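Local coordinates for serine acetyltransferase (PDB 3Q1X), which binds L-serine and probably catalyses acetyl transfer to its hydroxyl, a step in cysteine biosynthesis, at residues S7-L12 against S59-E64; K43-D48 against P97-T102. All coordinates share one frame; numbering follows the deposited sequence.

Interaction 1. Residues S7-L12 against S59-E64; sequences SIAHQL and SHIASE
A9 and A62 are the residues whose CA atoms come nearest across the segments 7-12 and 59-64, where helices 2-18 and 59-79 meet in the alpha-helical N-terminal part of a serine acetyltransferase whose C-terminal part is a left-handed beta-helix. The evidence for tight packing is the spacing of the backbones: the CA atoms of A9 and A62 are 5.0 Å apart, a separation that the small alanine side chains permit.

All direct contacts between the two segments are apolar. The methyl of A9 points at the other helix and rests on its backbone, with A9 CB 3.6 Å from A62 CA. Methyl also meets methyl, A9 CB lying 3.7 Å from A62 CB. I61, the residue before A62, reaches the same methyl through its CG2 branch, which stands anti to the backbone N (chi1 of -68° for CG1).

The polar bonds lie outside this apolar contact. H10 ND1 is hydrogen-bonded to OE1 of E58, which ties helix 2-18 to the residue just before helix 59-79. E64 OE1 forms a salt bridge with K40. The longest of the apolar approaches is that of A9 CB to I61 CG2, at 4.2 Å.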
ATOM      1  N   SER A   7      -4.692  30.808  20.553  1.00 22.25           N
ATOM      2  CA  SER A   7      -3.668  30.640  21.592  1.00 21.57           C
ATOM      3  C   SER A   7      -2.728  29.490  21.272  1.00 21.07           C
ATOM      4  O   SER A   7      -1.520  29.594  21.484  1.00 20.41           O
ATOM      5  CB  SER A   7      -4.293  30.430  22.975  1.00 21.64           C
ATOM      6  OG  SER A   7      -4.757  29.095  23.158  1.00 23.30           O
ATOM      7  N   ILE A   8      -3.299  28.398  20.765  1.00 20.38           N
ATOM      8  CA  ILE A   8      -2.508  27.229  20.392  1.00 20.76           C
ATOM      9  C   ILE A   8      -1.643  27.533  19.163  1.00 20.60           C
ATOM     10  O   ILE A   8      -0.472  27.166  19.130  1.00 21.37           O
ATOM     11  CB  ILE A   8      -3.393  25.953  20.203  1.00 20.46           C
ATOM     12  CG1 ILE A   8      -4.055  25.537  21.533  1.00 20.50           C
ATOM     13  CG2 ILE A   8      -2.598  24.788  19.605  1.00 19.86           C
ATOM     14  CD1 ILE A   8      -3.096  25.200  22.680  1.00 20.77           C
ATOM     15  N   ALA A   9      -2.206  28.218  18.168  1.00 20.90           N
ATOM     16  CA  ALA A   9      -1.440  28.616  16.980  1.00 21.18           C
ATOM     17  C   ALA A   9      -0.316  29.586  17.323  1.00 21.61           C
ATOM     18  O   ALA A   9       0.747  29.552  16.707  1.00 21.38           O
ATOM     19  CB  ALA A   9      -2.349  29.224  15.927  1.00 21.65           C
ATOM     20  N   HIS A  10      -0.565  30.455  18.303  1.00 22.13           N
ATOM     21  CA  HIS A  10       0.474  31.351  18.800  1.00 22.42           C
ATOM     22  C   HIS A  10       1.651  30.572  19.402  1.00 22.57           C
ATOM     23  O   HIS A  10       2.804  30.871  19.091  1.00 23.03           O
ATOM     24  CB  HIS A  10      -0.081  32.355  19.813  1.00 22.71           C
ATOM     25  CG  HIS A  10       0.972  33.236  20.409  1.00 23.84           C
ATOM     26  ND1 HIS A  10       1.584  34.247  19.700  1.00 25.43           N
ATOM     27  CD2 HIS A  10       1.545  33.238  21.636  1.00 24.37           C
ATOM     28  CE1 HIS A  10       2.481  34.841  20.468  1.00 25.29           C
ATOM     29  NE2 HIS A  10       2.477  34.248  21.648  1.00 24.58           N
ATOM     30  N   GLN A  11       1.353  29.588  20.257  1.00 22.87           N
ATOM     31  CA  GLN A  11       2.380  28.751  20.892  1.00 23.13           C
ATOM     32  C   GLN A  11       3.186  27.955  19.859  1.00 23.16           C
ATOM     33  O   GLN A  11       4.416  27.975  19.886  1.00 23.30           O
ATOM     34  CB  GLN A  11       1.778  27.820  21.958  1.00 23.26           C
ATOM     35  CG  GLN A  11       2.801  26.848  22.555  1.00 24.68           C
ATOM     36  CD  GLN A  11       2.334  26.148  23.821  1.00 29.13           C
ATOM     37  OE1 GLN A  11       1.148  26.152  24.157  1.00 31.38           O
ATOM     38  NE2 GLN A  11       3.275  25.517  24.521  1.00 31.16           N
ATOM     39  N   LEU A  12       2.482  27.280  18.952  1.00 22.96           N
ATOM     40  CA  LEU A  12       3.108  26.536  17.852  1.00 23.30           C
ATOM     41  C   LEU A  12       3.991  27.435  16.975  1.00 24.20           C
ATOM     42  O   LEU A  12       5.073  27.025  16.537  1.00 24.13           O
ATOM     43  CB  LEU A  12       2.037  25.841  17.004  1.00 23.10           C
ATOM     44  CG  LEU A  12       1.306  24.630  17.598  1.00 22.08           C
ATOM     45  CD1 LEU A  12       0.137  24.221  16.703  1.00 21.93           C
ATOM     46  CD2 LEU A  12       2.231  23.439  17.835  1.00 22.11           C
ATOM     47  N   SER A  59      -0.767  33.876  11.646  1.00 32.93           N
ATOM     48  CA  SER A  59      -2.120  33.968  11.100  1.00 32.58           C
ATOM     49  C   SER A  59      -2.394  32.819  10.137  1.00 32.21           C
ATOM     50  O   SER A  59      -3.492  32.269  10.128  1.00 31.69           O
ATOM     51  CB  SER A  59      -2.357  35.309  10.400  1.00 32.76           C
ATOM     52  OG  SER A  59      -3.649  35.335   9.807  1.00 33.11           O
ATOM     53  N   HIS A  60      -1.393  32.449   9.341  1.00 31.93           N
ATOM     54  CA  HIS A  60      -1.570  31.341   8.404  1.00 31.80           C
ATOM     55  C   HIS A  60      -1.574  29.978   9.107  1.00 30.87           C
ATOM     56  O   HIS A  60      -2.330  29.091   8.710  1.00 30.45           O
ATOM     57  CB  HIS A  60      -0.548  31.381   7.265  1.00 32.34           C
ATOM     58  CG  HIS A  60      -1.111  30.962   5.937  1.00 34.32           C
ATOM     59  ND1 HIS A  60      -2.041  29.950   5.802  1.00 36.01           N
ATOM     60  CD2 HIS A  60      -0.860  31.407   4.682  1.00 35.82           C
ATOM     61  CE1 HIS A  60      -2.347  29.802   4.526  1.00 36.30           C
ATOM     62  NE2 HIS A  60      -1.638  30.669   3.824  1.00 36.75           N
ATOM     63  N   ILE A  61      -0.751  29.819  10.147  1.00 30.07           N
ATOM     64  CA  ILE A  61      -0.792  28.612  10.987  1.00 29.27           C
ATOM     65  C   ILE A  61      -2.175  28.468  11.637  1.00 28.53           C
ATOM     66  O   ILE A  61      -2.772  27.383  11.604  1.00 27.72           O
ATOM     67  CB  ILE A  61       0.334  28.571  12.064  1.00 29.63           C
ATOM     68  CG1 ILE A  61       1.709  28.414  11.402  1.00 30.16           C
ATOM     69  CG2 ILE A  61       0.098  27.418  13.052  1.00 29.40           C
ATOM     70  CD1 ILE A  61       2.881  28.369  12.378  1.00 29.79           C
ATOM     71  N   ALA A  62      -2.678  29.570  12.201  1.00 27.53           N
ATOM     72  CA  ALA A  62      -4.025  29.627  12.763  1.00 26.97           C
ATOM     73  C   ALA A  62      -5.095  29.267  11.738  1.00 26.38           C
ATOM     74  O   ALA A  62      -6.010  28.508  12.044  1.00 26.17           O
ATOM     75  CB  ALA A  62      -4.307  31.006  13.365  1.00 27.03           C
ATOM     76  N   SER A  63      -4.968  29.824  10.532  1.00 26.42           N
ATOM     77  CA  SER A  63      -5.862  29.528   9.410  1.00 26.22           C
ATOM     78  C   SER A  63      -5.925  28.030   9.091  1.00 25.97           C
ATOM     79  O   SER A  63      -7.013  27.457   9.001  1.00 25.62           O
ATOM     80  CB  SER A  63      -5.437  30.328   8.170  1.00 26.36           C
ATOM     81  OG  SER A  63      -6.367  30.174   7.108  1.00 27.33           O
ATOM     82  N   GLU A  64      -4.763  27.395   8.944  1.00 25.55           N
ATOM     83  CA  GLU A  64      -4.714  25.952   8.679  1.00 25.28           C
ATOM     84  C   GLU A  64      -5.232  25.132   9.854  1.00 24.54           C
ATOM     85  O   GLU A  64      -5.938  24.132   9.667  1.00 24.23           O
ATOM     86  CB  GLU A  64      -3.295  25.506   8.308  1.00 25.43           C
ATOM     87  CG  GLU A  64      -2.684  26.230   7.100  1.00 26.86           C
ATOM     88  CD  GLU A  64      -3.382  25.947   5.770  1.00 28.20           C
ATOM     89  OE1 GLU A  64      -4.184  24.990   5.663  1.00 28.24           O
ATOM     90  OE2 GLU A  64      -3.114  26.701   4.812  1.00 30.38           O
TER

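Interaction 2. Residues K43-D48 against P97-T102; sequences KIFFPD and PSIKRT
F45 and K100, which bury the most surface here, lie against each other where the end of helix 36-45 packs on helix 82-113 within the all-helical N-terminal part of the enzyme. Their side chains run past one another in opposite directions. The F45 ring meets the aliphatic part of the lysine obliquely: F45 CD1 is 3.7 Å from K100 CD, and F45 CE1 is 3.8 Å from K100 CB. The far end of the ring reaches I99, with F45 CZ 3.8 Å from the CG2 methyl. I138 of helix 128-144 touches both F45 and I99, extending this apolar packing to a third helix.

K100 starts with CG anti to its backbone N (chi1 170°) and then bends at chi2 (67°) and again at chi4 (-46°). Its CE comes 3.5 Å from F45 O, at the helix end, F46 being the first residue to leave helical geometry. The F46 ring adds a lighter contact, F46 CE1 standing 4.2 Å from K100 CE.

The lysine thus divides its roles: its methylenes pack against phenylalanine, while NZ forms a salt bridge with D19. Pairing with that carboxylate probably offsets the cost of burying an ammonium group and favours its protonated form.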
ATOM      1  N   LYS A  43       1.369  21.162   7.265  1.00 22.53           N
ATOM      2  CA  LYS A  43       1.490  22.624   7.209  1.00 23.54           C
ATOM      3  C   LYS A  43       1.627  23.233   8.598  1.00 23.48           C
ATOM      4  O   LYS A  43       2.430  24.150   8.810  1.00 23.44           O
ATOM      5  CB  LYS A  43       0.295  23.246   6.476  1.00 23.69           C
ATOM      6  CG  LYS A  43       0.333  23.032   4.970  1.00 25.19           C
ATOM      7  CD  LYS A  43      -0.787  23.757   4.243  1.00 27.16           C
ATOM      8  CE  LYS A  43      -0.497  23.799   2.750  1.00 30.61           C
ATOM      9  NZ  LYS A  43      -1.719  24.019   1.936  1.00 32.08           N
ATOM     10  N   ILE A  44       0.844  22.706   9.537  1.00 23.44           N
ATOM     11  CA  ILE A  44       0.804  23.192  10.916  1.00 23.38           C
ATOM     12  C   ILE A  44       2.120  22.952  11.661  1.00 23.26           C
ATOM     13  O   ILE A  44       2.654  23.860  12.306  1.00 23.59           O
ATOM     14  CB  ILE A  44      -0.369  22.529  11.686  1.00 23.56           C
ATOM     15  CG1 ILE A  44      -1.716  22.903  11.038  1.00 23.34           C
ATOM     16  CG2 ILE A  44      -0.332  22.897  13.171  1.00 23.50           C
ATOM     17  CD1 ILE A  44      -2.896  22.037  11.477  1.00 23.82           C
ATOM     18  N   PHE A  45       2.633  21.726  11.572  1.00 22.63           N
ATOM     19  CA  PHE A  45       3.849  21.343  12.289  1.00 22.08           C
ATOM     20  C   PHE A  45       5.149  21.729  11.596  1.00 22.24           C
ATOM     21  O   PHE A  45       6.120  22.056  12.272  1.00 22.55           O
ATOM     22  CB  PHE A  45       3.862  19.840  12.588  1.00 21.58           C
ATOM     23  CG  PHE A  45       2.876  19.412  13.642  1.00 20.67           C
ATOM     24  CD1 PHE A  45       2.742  20.119  14.838  1.00 19.06           C
ATOM     25  CD2 PHE A  45       2.103  18.271  13.450  1.00 19.84           C
ATOM     26  CE1 PHE A  45       1.826  19.706  15.815  1.00 19.35           C
ATOM     27  CE2 PHE A  45       1.199  17.841  14.422  1.00 19.53           C
ATOM     28  CZ  PHE A  45       1.059  18.560  15.606  1.00 17.98           C
ATOM     29  N   PHE A  46       5.171  21.663  10.266  1.00 22.60           N
ATOM     30  CA  PHE A  46       6.382  21.969   9.494  1.00 23.02           C
ATOM     31  C   PHE A  46       6.099  22.860   8.280  1.00 22.88           C
ATOM     32  O   PHE A  46       6.288  22.437   7.128  1.00 22.94           O
ATOM     33  CB  PHE A  46       7.087  20.663   9.089  1.00 23.69           C
ATOM     34  CG  PHE A  46       7.342  19.734  10.245  1.00 23.38           C
ATOM     35  CD1 PHE A  46       8.406  19.961  11.112  1.00 24.27           C
ATOM     36  CD2 PHE A  46       6.501  18.651  10.484  1.00 23.93           C
ATOM     37  CE1 PHE A  46       8.634  19.120  12.197  1.00 24.70           C
ATOM     38  CE2 PHE A  46       6.721  17.799  11.566  1.00 24.24           C
ATOM     39  CZ  PHE A  46       7.788  18.033  12.425  1.00 25.77           C
ATOM     40  N   PRO A  47       5.648  24.111   8.532  1.00 22.70           N
ATOM     41  CA  PRO A  47       5.226  25.006   7.450  1.00 22.52           C
ATOM     42  C   PRO A  47       6.296  25.313   6.394  1.00 22.34           C
ATOM     43  O   PRO A  47       5.946  25.534   5.244  1.00 22.68           O
ATOM     44  CB  PRO A  47       4.836  26.291   8.185  1.00 22.58           C
ATOM     45  CG  PRO A  47       5.481  26.195   9.527  1.00 22.89           C
ATOM     46  CD  PRO A  47       5.476  24.744   9.853  1.00 22.47           C
ATOM     47  N   ASP A  48       7.570  25.325   6.778  1.00 22.08           N
ATOM     48  CA  ASP A  48       8.672  25.618   5.841  1.00 22.22           C
ATOM     49  C   ASP A  48       8.737  24.632   4.684  1.00 22.32           C
ATOM     50  O   ASP A  48       9.292  24.927   3.622  1.00 22.21           O
ATOM     51  CB  ASP A  48      10.023  25.587   6.555  1.00 22.38           C
ATOM     52  CG  ASP A  48      10.316  26.858   7.319  1.00 22.64           C
ATOM     53  OD1 ASP A  48       9.585  27.857   7.150  1.00 22.54           O
ATOM     54  OD2 ASP A  48      11.295  26.848   8.083  1.00 23.03           O
ATOM     55  N   PRO A  97       0.986  21.318  21.053  1.00 18.60           N
ATOM     56  CA  PRO A  97       2.385  21.670  21.358  1.00 18.73           C
ATOM     57  C   PRO A  97       3.238  20.475  21.803  1.00 18.58           C
ATOM     58  O   PRO A  97       4.370  20.333  21.325  1.00 18.65           O
ATOM     59  CB  PRO A  97       2.254  22.709  22.480  1.00 19.07           C
ATOM     60  CG  PRO A  97       0.922  23.325  22.244  1.00 19.04           C
ATOM     61  CD  PRO A  97       0.041  22.186  21.784  1.00 18.37           C
ATOM     62  N   SER A  98       2.703  19.612  22.669  1.00 18.33           N
ATOM     63  CA  SER A  98       3.475  18.455  23.137  1.00 19.10           C
ATOM     64  C   SER A  98       3.737  17.457  22.004  1.00 18.49           C
ATOM     65  O   SER A  98       4.822  16.889  21.912  1.00 18.60           O
ATOM     66  CB  SER A  98       2.824  17.767  24.347  1.00 19.06           C
ATOM     67  OG  SER A  98       1.570  17.197  24.046  1.00 22.15           O
ATOM     68  N   ILE A  99       2.742  17.258  21.145  1.00 18.27           N
ATOM     69  CA  ILE A  99       2.913  16.435  19.947  1.00 17.26           C
ATOM     70  C   ILE A  99       4.016  16.994  19.040  1.00 17.42           C
ATOM     71  O   ILE A  99       4.851  16.240  18.541  1.00 16.56           O
ATOM     72  CB  ILE A  99       1.571  16.255  19.192  1.00 17.35           C
ATOM     73  CG1 ILE A  99       0.584  15.495  20.089  1.00 17.94           C
ATOM     74  CG2 ILE A  99       1.800  15.555  17.849  1.00 17.62           C
ATOM     75  CD1 ILE A  99      -0.849  15.501  19.610  1.00 19.61           C
ATOM     76  N   LYS A 100       4.020  18.314  18.838  1.00 17.14           N
ATOM     77  CA  LYS A 100       5.065  18.971  18.042  1.00 17.38           C
ATOM     78  C   LYS A 100       6.464  18.627  18.579  1.00 17.91           C
ATOM     79  O   LYS A 100       7.355  18.255  17.817  1.00 17.05           O
ATOM     80  CB  LYS A 100       4.856  20.493  18.018  1.00 17.43           C
ATOM     81  CG  LYS A 100       6.016  21.293  17.415  1.00 17.68           C
ATOM     82  CD  LYS A 100       6.181  21.018  15.919  1.00 17.92           C
ATOM     83  CE  LYS A 100       7.520  21.533  15.410  1.00 16.65           C
ATOM     84  NZ  LYS A 100       7.815  22.912  15.885  1.00 19.52           N
ATOM     85  N   ARG A 101       6.637  18.745  19.897  1.00 17.89           N
ATOM     86  CA  ARG A 101       7.899  18.374  20.550  1.00 18.51           C
ATOM     87  C   ARG A 101       8.237  16.897  20.311  1.00 18.01           C
ATOM     88  O   ARG A 101       9.372  16.557  19.965  1.00 18.16           O
ATOM     89  CB  ARG A 101       7.841  18.705  22.048  1.00 18.65           C
ATOM     90  CG  ARG A 101       7.811  20.208  22.319  1.00 21.17           C
ATOM     91  CD  ARG A 101       7.851  20.577  23.805  1.00 23.62           C
ATOM     92  NE  ARG A 101       6.581  20.358  24.498  1.00 28.05           N
ATOM     93  CZ  ARG A 101       5.667  21.299  24.754  1.00 27.58           C
ATOM     94  NH1 ARG A 101       5.856  22.563  24.391  1.00 28.87           N
ATOM     95  NH2 ARG A 101       4.554  20.969  25.390  1.00 28.59           N
ATOM     96  N   THR A 102       7.236  16.027  20.437  1.00 17.64           N
ATOM     97  CA  THR A 102       7.472  14.603  20.241  1.00 17.10           C
ATOM     98  C   THR A 102       7.846  14.303  18.790  1.00 17.14           C
ATOM     99  O   THR A 102       8.728  13.477  18.530  1.00 17.57           O
ATOM    100  CB  THR A 102       6.249  13.761  20.633  1.00 17.07           C
ATOM    101  OG1 THR A 102       5.896  14.048  21.985  1.00 17.73           O
ATOM    102  CG2 THR A 102       6.561  12.278  20.503  1.00 18.00           C
TER

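The centres of interactions 1 and 2 lie about 11 Å apart, on the same side of the chain's centre, within the helical N-terminal part. Along the chain their segments alternate: 7-12, 43-48, 59-64, 97-102. The two contacts therefore cross along the sequence, with helices 2-18 and 59-79 meeting in the first and helices 36-45 and 82-113 in the second. Direct packing joins the pairs: L12 CD1 is 3.8 Å from I44 CG2, and Q11 OE1 is 3.4 Å from P97 CG. E64 also packs on K43. The contacts thus belong to one continuous helical assembly, distinct from the left-handed beta-helical part, where the connection between strands 203-205 and 225-226 carries the serine-pocket residues A206, H208, R222 and H223.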